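Local coordinates for SusD superfamily protein (Bacteroides fragilis NCTC 9343, PDB 3NQP), which probably binds glycans at the outer membrane and, as in other SusD-family proteins, may pass them to a partner transporter, at residues Tyr132-Gly137 and Arg452-Arg457; Glu48-Arg53 and Leu492-Glu497. One frame throughout, in Å; residues are numbered along the deposited sequence.

Contact 1 of 2, residues Tyr132-Gly137 and Arg452-Arg457; sequences YRIYGG and RWWDLR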
loop_
_atom_site.group_PDB
_atom_site.type_symbol
_atom_site.label_atom_id
_atom_site.label_comp_id
_atom_site.label_asym_id
_atom_site.label_seq_id
_atom_site.Cartn_x
_atom_site.Cartn_y
_atom_site.Cartn_z
ATOM N N TYR A 132 12.213 7.530 1.522
ATOM C CA TYR A 132 13.088 7.426 0.317
ATOM C C TYR A 132 12.295 7.413 -0.981
ATOM O O TYR A 132 12.663 8.060 -1.948
ATOM C CB TYR A 132 13.956 6.167 0.420
ATOM C CG TYR A 132 14.791 5.774 -0.754
ATOM C CD1 TYR A 132 14.243 5.076 -1.809
ATOM C CD2 TYR A 132 16.158 6.123 -0.822
ATOM C CE1 TYR A 132 14.994 4.688 -2.884
ATOM C CE2 TYR A 132 16.955 5.714 -1.898
ATOM C CZ TYR A 132 16.365 4.986 -2.929
ATOM O OH TYR A 132 17.098 4.554 -4.011
ATOM N N ARG A 133 11.193 6.661 -1.023
ATOM C CA ARG A 133 10.390 6.607 -2.239
ATOM C C ARG A 133 9.634 7.899 -2.545
ATOM O O ARG A 133 9.366 8.224 -3.704
ATOM C CB ARG A 133 9.425 5.431 -2.171
ATOM C CG ARG A 133 10.172 4.094 -2.192
ATOM C CD ARG A 133 9.202 2.915 -2.265
ATOM N NE ARG A 133 8.464 2.780 -1.036
ATOM C CZ ARG A 133 7.563 1.844 -0.807
ATOM N NH1 ARG A 133 7.306 0.910 -1.726
ATOM N NH2 ARG A 133 6.958 1.811 0.356
ATOM N N ILE A 134 9.268 8.623 -1.501
ATOM C CA ILE A 134 8.535 9.872 -1.656
ATOM C C ILE A 134 9.492 11.034 -1.915
ATOM O O ILE A 134 9.260 11.797 -2.800
ATOM C CB ILE A 134 7.687 10.169 -0.399
ATOM C CG1 ILE A 134 6.585 9.129 -0.252
ATOM C CG2 ILE A 134 7.106 11.643 -0.377
ATOM C CD1 ILE A 134 5.476 9.240 -1.297
ATOM N N TYR A 135 10.565 11.134 -1.136
ATOM C CA TYR A 135 11.441 12.323 -1.157
ATOM C C TYR A 135 12.845 12.071 -1.695
ATOM O O TYR A 135 13.528 13.042 -2.021
ATOM C CB TYR A 135 11.598 12.880 0.265
ATOM C CG TYR A 135 10.315 13.383 0.859
ATOM C CD1 TYR A 135 9.743 14.553 0.414
ATOM C CD2 TYR A 135 9.652 12.663 1.853
ATOM C CE1 TYR A 135 8.538 15.000 0.927
ATOM C CE2 TYR A 135 8.457 13.107 2.379
ATOM C CZ TYR A 135 7.904 14.279 1.927
ATOM O OH TYR A 135 6.712 14.735 2.446
ATOM N N GLY A 136 13.292 10.808 -1.745
ATOM C CA GLY A 136 14.686 10.513 -2.060
ATOM C C GLY A 136 15.565 10.740 -0.836
ATOM O O GLY A 136 15.468 10.027 0.169
ATOM N N GLY A 137 16.397 11.766 -0.889
ATOM C CA GLY A 137 17.138 12.167 0.275
ATOM C C GLY A 137 16.287 12.890 1.315
ATOM O O GLY A 137 15.443 13.712 0.969
ATOM N N ARG A 452 -0.279 1.031 -6.459
ATOM C CA ARG A 452 -0.163 1.472 -7.839
ATOM C C ARG A 452 0.871 2.578 -8.078
ATOM O O ARG A 452 1.612 2.541 -9.082
ATOM C CB ARG A 452 -1.497 1.887 -8.458
ATOM C CG ARG A 452 -1.340 2.044 -9.987
ATOM C CD ARG A 452 -2.685 2.134 -10.724
ATOM N NE ARG A 452 -2.595 1.419 -11.982
ATOM C CZ ARG A 452 -2.356 1.935 -13.177
ATOM N NH1 ARG A 452 -2.293 3.248 -13.383
ATOM N NH2 ARG A 452 -2.268 1.109 -14.205
ATOM N N TRP A 453 0.958 3.538 -7.182
ATOM C CA TRP A 453 1.957 4.616 -7.392
ATOM C C TRP A 453 3.331 3.980 -7.411
ATOM O O TRP A 453 4.167 4.310 -8.253
ATOM C CB TRP A 453 1.885 5.712 -6.307
ATOM C CG TRP A 453 3.033 6.760 -6.424
ATOM C CD1 TRP A 453 3.937 7.046 -5.494
ATOM C CD2 TRP A 453 3.347 7.568 -7.569
ATOM N NE1 TRP A 453 4.839 7.990 -5.961
ATOM C CE2 TRP A 453 4.474 8.343 -7.231
ATOM C CE3 TRP A 453 2.768 7.733 -8.829
ATOM C CZ2 TRP A 453 5.037 9.235 -8.104
ATOM C CZ3 TRP A 453 3.337 8.624 -9.699
ATOM C CH2 TRP A 453 4.452 9.374 -9.324
ATOM N N TRP A 454 3.568 3.058 -6.467
ATOM C CA TRP A 454 4.885 2.401 -6.396
ATOM C C TRP A 454 5.162 1.559 -7.665
ATOM O O TRP A 454 6.256 1.620 -8.259
ATOM C CB TRP A 454 5.023 1.591 -5.108
ATOM C CG TRP A 454 4.799 2.398 -3.835
ATOM C CD1 TRP A 454 4.110 2.009 -2.730
ATOM C CD2 TRP A 454 5.356 3.679 -3.527
ATOM N NE1 TRP A 454 4.177 2.997 -1.759
ATOM C CE2 TRP A 454 4.938 4.024 -2.238
ATOM C CE3 TRP A 454 6.171 4.568 -4.224
ATOM C CZ2 TRP A 454 5.294 5.220 -1.639
ATOM C CZ3 TRP A 454 6.512 5.776 -3.617
ATOM C CH2 TRP A 454 6.070 6.076 -2.351
ATOM N N ASP A 455 4.157 0.813 -8.091
ATOM C CA ASP A 455 4.245 0.007 -9.322
ATOM C C ASP A 455 4.604 0.854 -10.556
ATOM O O ASP A 455 5.419 0.409 -11.368
ATOM C CB ASP A 455 2.932 -0.747 -9.553
ATOM C CG ASP A 455 2.643 -1.780 -8.465
ATOM O OD1 ASP A 455 3.557 -2.188 -7.727
ATOM O OD2 ASP A 455 1.463 -2.183 -8.323
ATOM N N LEU A 456 4.011 2.065 -10.660
ATOM C CA LEU A 456 4.288 2.981 -11.761
ATOM C C LEU A 456 5.687 3.549 -11.713
ATOM O O LEU A 456 6.309 3.760 -12.769
ATOM C CB LEU A 456 3.291 4.136 -11.803
ATOM C CG LEU A 456 1.848 3.716 -12.134
ATOM C CD1 LEU A 456 0.911 4.922 -11.777
ATOM C CD2 LEU A 456 1.692 3.313 -13.627
ATOM N N ARG A 457 6.197 3.801 -10.511
ATOM C CA ARG A 457 7.586 4.261 -10.362
ATOM C C ARG A 457 8.590 3.155 -10.725
ATOM O O ARG A 457 9.642 3.429 -11.280
ATOM C CB ARG A 457 7.886 4.674 -8.906
ATOM C CG ARG A 457 7.247 5.982 -8.447
ATOM C CD ARG A 457 7.969 7.236 -8.840
ATOM N NE ARG A 457 9.435 7.187 -8.666
ATOM C CZ ARG A 457 10.090 7.302 -7.526
ATOM N NH1 ARG A 457 9.457 7.466 -6.401
ATOM N NH2 ARG A 457 11.403 7.241 -7.518
HETATM O O HOH W 1 12.828 7.141 -4.773
HETATM O O HOH W 2 7.221 9.298 -5.088
#
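Trp454 of helix 452-458 stacks on Arg133 at the C-terminal end of helix 110-135, a buried contact between the two helices within the alpha-helical SusD fold. Just before it, Trp453 reaches across through one water bridge: its NE1 donates to water 2 at 2.9 Å, and that water, lying in the plane of the indole, donates in turn to Arg133 O. Trp454 makes the direct contact, a cation-pi stack. The Arg133 guanidinium lies flat on the indole, planes 10° apart, with CZ 3.7 Å from the centroid of the five-membered ring. Its CD lies over the six-membered ring in a CH-pi contact, and the bend at chi3 (-69°) then swings the guanidinium over the five-membered ring. The guanidinium is also paired with Asp130 through NH2, so a carboxylate probably fixes its rotation above the ring. At the far end of the indole, Ile134 CD1 packs against Trp454 CH2 at 3.4 Å. One turn after Trp453, Arg457 bends at chi2 and chi3 to bring its guanidinium edge to the helix end. Its NH2 donates to water 1, which is bound to Tyr132 O, and its NH1 makes a weak, bent hydrogen bond to Arg133 O, 2.8 Å long with an N-H...O angle of 130°.

Contact 2 of 2, residues Glu48-Arg53 and Leu492-Glu497; sequences ELRGGR and LLWPIE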
loop_
_atom_site.group_PDB
_atom_site.type_symbol
_atom_site.label_atom_id
_atom_site.label_comp_id
_atom_site.label_asym_id
_atom_site.label_seq_id
_atom_site.Cartn_x
_atom_site.Cartn_y
_atom_site.Cartn_z
ATOM N N GLU A 48 -1.651 5.093 -3.209
ATOM C CA GLU A 48 -2.781 5.041 -4.190
ATOM C C GLU A 48 -2.971 6.312 -5.001
ATOM O O GLU A 48 -3.181 6.252 -6.206
ATOM C CB GLU A 48 -4.137 4.842 -3.482
ATOM C CG GLU A 48 -4.400 3.545 -2.912
ATOM C CD GLU A 48 -4.779 2.469 -3.892
ATOM O OE1 GLU A 48 -5.379 2.715 -4.963
ATOM O OE2 GLU A 48 -4.521 1.333 -3.512
ATOM N N LEU A 49 -2.968 7.470 -4.329
ATOM C CA LEU A 49 -3.567 8.659 -4.961
ATOM C C LEU A 49 -2.943 9.133 -6.263
ATOM O O LEU A 49 -3.648 9.651 -7.117
ATOM C CB LEU A 49 -3.672 9.828 -3.993
ATOM C CG LEU A 49 -4.640 9.731 -2.800
ATOM C CD1 LEU A 49 -4.566 11.055 -2.016
ATOM C CD2 LEU A 49 -6.114 9.348 -3.170
ATOM N N ARG A 50 -1.629 9.040 -6.393
ATOM C CA ARG A 50 -0.950 9.474 -7.627
ATOM C C ARG A 50 -1.028 8.428 -8.744
ATOM O O ARG A 50 -0.441 8.619 -9.812
ATOM C CB ARG A 50 0.514 9.807 -7.327
ATOM C CG ARG A 50 0.683 11.033 -6.470
ATOM C CD ARG A 50 2.177 11.426 -6.377
ATOM N NE ARG A 50 2.614 11.993 -7.657
ATOM C CZ ARG A 50 3.791 12.534 -7.936
ATOM N NH1 ARG A 50 4.769 12.579 -7.048
ATOM N NH2 ARG A 50 3.988 13.030 -9.151
ATOM N N GLY A 51 -1.726 7.325 -8.477
ATOM C CA GLY A 51 -1.818 6.195 -9.412
ATOM C C GLY A 51 -2.607 6.358 -10.710
ATOM O O GLY A 51 -2.667 5.422 -11.457
ATOM N N GLY A 52 -3.214 7.516 -10.989
ATOM C CA GLY A 52 -3.785 7.763 -12.317
ATOM C C GLY A 52 -5.175 7.189 -12.494
ATOM O O GLY A 52 -5.680 7.090 -13.611
ATOM N N ARG A 53 -5.811 6.787 -11.412
ATOM C CA ARG A 53 -7.149 6.207 -11.544
ATOM C C ARG A 53 -8.224 6.752 -10.630
ATOM O O ARG A 53 -9.323 6.145 -10.511
ATOM C CB ARG A 53 -7.091 4.684 -11.438
ATOM C CG ARG A 53 -6.380 4.148 -10.261
ATOM C CD ARG A 53 -6.372 2.577 -10.351
ATOM N NE ARG A 53 -5.857 2.062 -9.109
ATOM C CZ ARG A 53 -5.776 0.785 -8.753
ATOM N NH1 ARG A 53 -6.189 -0.180 -9.563
ATOM N NH2 ARG A 53 -5.245 0.479 -7.555
ATOM N N LEU A 492 8.687 12.687 -10.001
ATOM C CA LEU A 492 8.805 11.346 -9.432
ATOM C C LEU A 492 8.912 11.428 -7.898
ATOM O O LEU A 492 8.411 10.534 -7.197
ATOM C CB LEU A 492 10.013 10.596 -10.004
ATOM C CG LEU A 492 10.074 10.257 -11.502
ATOM C CD1 LEU A 492 11.459 9.653 -11.834
ATOM C CD2 LEU A 492 8.915 9.325 -11.904
ATOM N N LEU A 493 9.597 12.488 -7.406
ATOM C CA LEU A 493 9.753 12.794 -5.999
ATOM C C LEU A 493 8.854 13.956 -5.606
ATOM O O LEU A 493 8.381 14.693 -6.448
ATOM C CB LEU A 493 11.220 13.060 -5.614
ATOM C CG LEU A 493 12.217 11.967 -6.034
ATOM C CD1 LEU A 493 13.672 12.366 -5.700
ATOM C CD2 LEU A 493 11.863 10.597 -5.446
ATOM N N TRP A 494 8.556 14.046 -4.319
ATOM C CA TRP A 494 7.672 15.059 -3.789
ATOM C C TRP A 494 8.435 16.272 -3.229
ATOM O O TRP A 494 9.569 16.142 -2.697
ATOM C CB TRP A 494 6.790 14.450 -2.703
ATOM C CG TRP A 494 5.871 13.329 -3.114
ATOM C CD1 TRP A 494 6.156 12.291 -3.943
ATOM C CD2 TRP A 494 4.545 13.113 -2.627
ATOM N NE1 TRP A 494 5.061 11.433 -4.020
ATOM C CE2 TRP A 494 4.071 11.921 -3.207
ATOM C CE3 TRP A 494 3.707 13.810 -1.731
ATOM C CZ2 TRP A 494 2.794 11.407 -2.929
ATOM C CZ3 TRP A 494 2.437 13.315 -1.478
ATOM C CH2 TRP A 494 1.993 12.123 -2.060
ATOM N N PRO A 495 7.872 17.470 -3.415
ATOM C CA PRO A 495 8.578 18.637 -2.894
ATOM C C PRO A 495 8.282 18.862 -1.417
ATOM O O PRO A 495 7.389 18.235 -0.858
ATOM C CB PRO A 495 7.981 19.768 -3.708
ATOM C CG PRO A 495 6.518 19.334 -3.909
ATOM C CD PRO A 495 6.539 17.832 -3.939
ATOM N N ILE A 496 9.067 19.717 -0.777
ATOM C CA ILE A 496 8.742 20.167 0.563
ATOM C C ILE A 496 8.282 21.647 0.536
ATOM O O ILE A 496 8.599 22.404 -0.408
ATOM C CB ILE A 496 9.888 19.874 1.522
ATOM C CG1 ILE A 496 11.132 20.641 1.134
ATOM C CG2 ILE A 496 10.212 18.320 1.563
ATOM C CD1 ILE A 496 12.201 20.562 2.220
ATOM N N GLU A 497 7.553 22.025 1.580
ATOM C CA GLU A 497 6.877 23.330 1.701
ATOM C C GLU A 497 7.877 24.483 1.788
ATOM O O GLU A 497 8.848 24.404 2.541
ATOM C CB GLU A 497 6.063 23.484 3.023
ATOM C CG GLU A 497 5.137 22.456 3.455
ATOM C CD GLU A 497 5.825 21.369 4.219
ATOM O OE1 GLU A 497 6.432 20.547 3.527
ATOM O OE2 GLU A 497 5.782 21.329 5.466
#
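Arg50 meets Trp494 where a type I beta turn, Glu48 to Gly51, at the exit of helix 39-48 in the SusD fold faces the extended 492-497 segment. At the start of the turn, Glu48 O accepts the closing bond from Gly51 N at 2.9 Å. Arg50 carries the contact. Its CG is anti to the carbonyl carbon (chi1 -68°), and with an extended chi2 this carries CD to 3.5 Å from Trp494 CZ2; the bend at chi3 (73°) then directs the guanidinium and its NH1 along the indole toward NE1 and CD1. The two side chains slide past each other in opposite directions, and their planes stand 70° apart, which excludes a flat stack; Trp494 CD1 lies instead at the guanidinium's edge. Arg50 NH1 and Trp494 NE1 are two donors, 3.3 Å apart without a hydrogen bond. The guanidinium is held by partners other than the indole: NH2 donates to Lys491 O, just before the 492-497 segment, and NE to Gln73 OE1. Trp494 is packed by Phe75 and by Ile70 of helix 68-71, both of which also touch Arg50. At the end of the 48-53 segment, Arg53 NH2 reaches Glu48 OE1 in a long, weak salt bridge of 3.4 Å.

Overall arrangement
The centres of contacts 1 and 2 lie about 8 Å apart, on the same side of the chain's centre. In sequence the order is 48-53, 132-137, 452-457, 492-497, so contact 1 is nested inside the loop that contact 2 closes. They touch directly: Ile134 O and Trp494 N are 2.8 Å apart, a probable hydrogen bond, as are Arg452 NH1 and Gly51 O at 2.9 Å, while Trp453 packs on Arg50. Each contact pairs a segment from the N-terminal part of the chain with one from its C-terminal part, so together they tie the end of helix 110-135 and the turn at the exit of helix 39-48 to helix 452-458 and the C-terminal region.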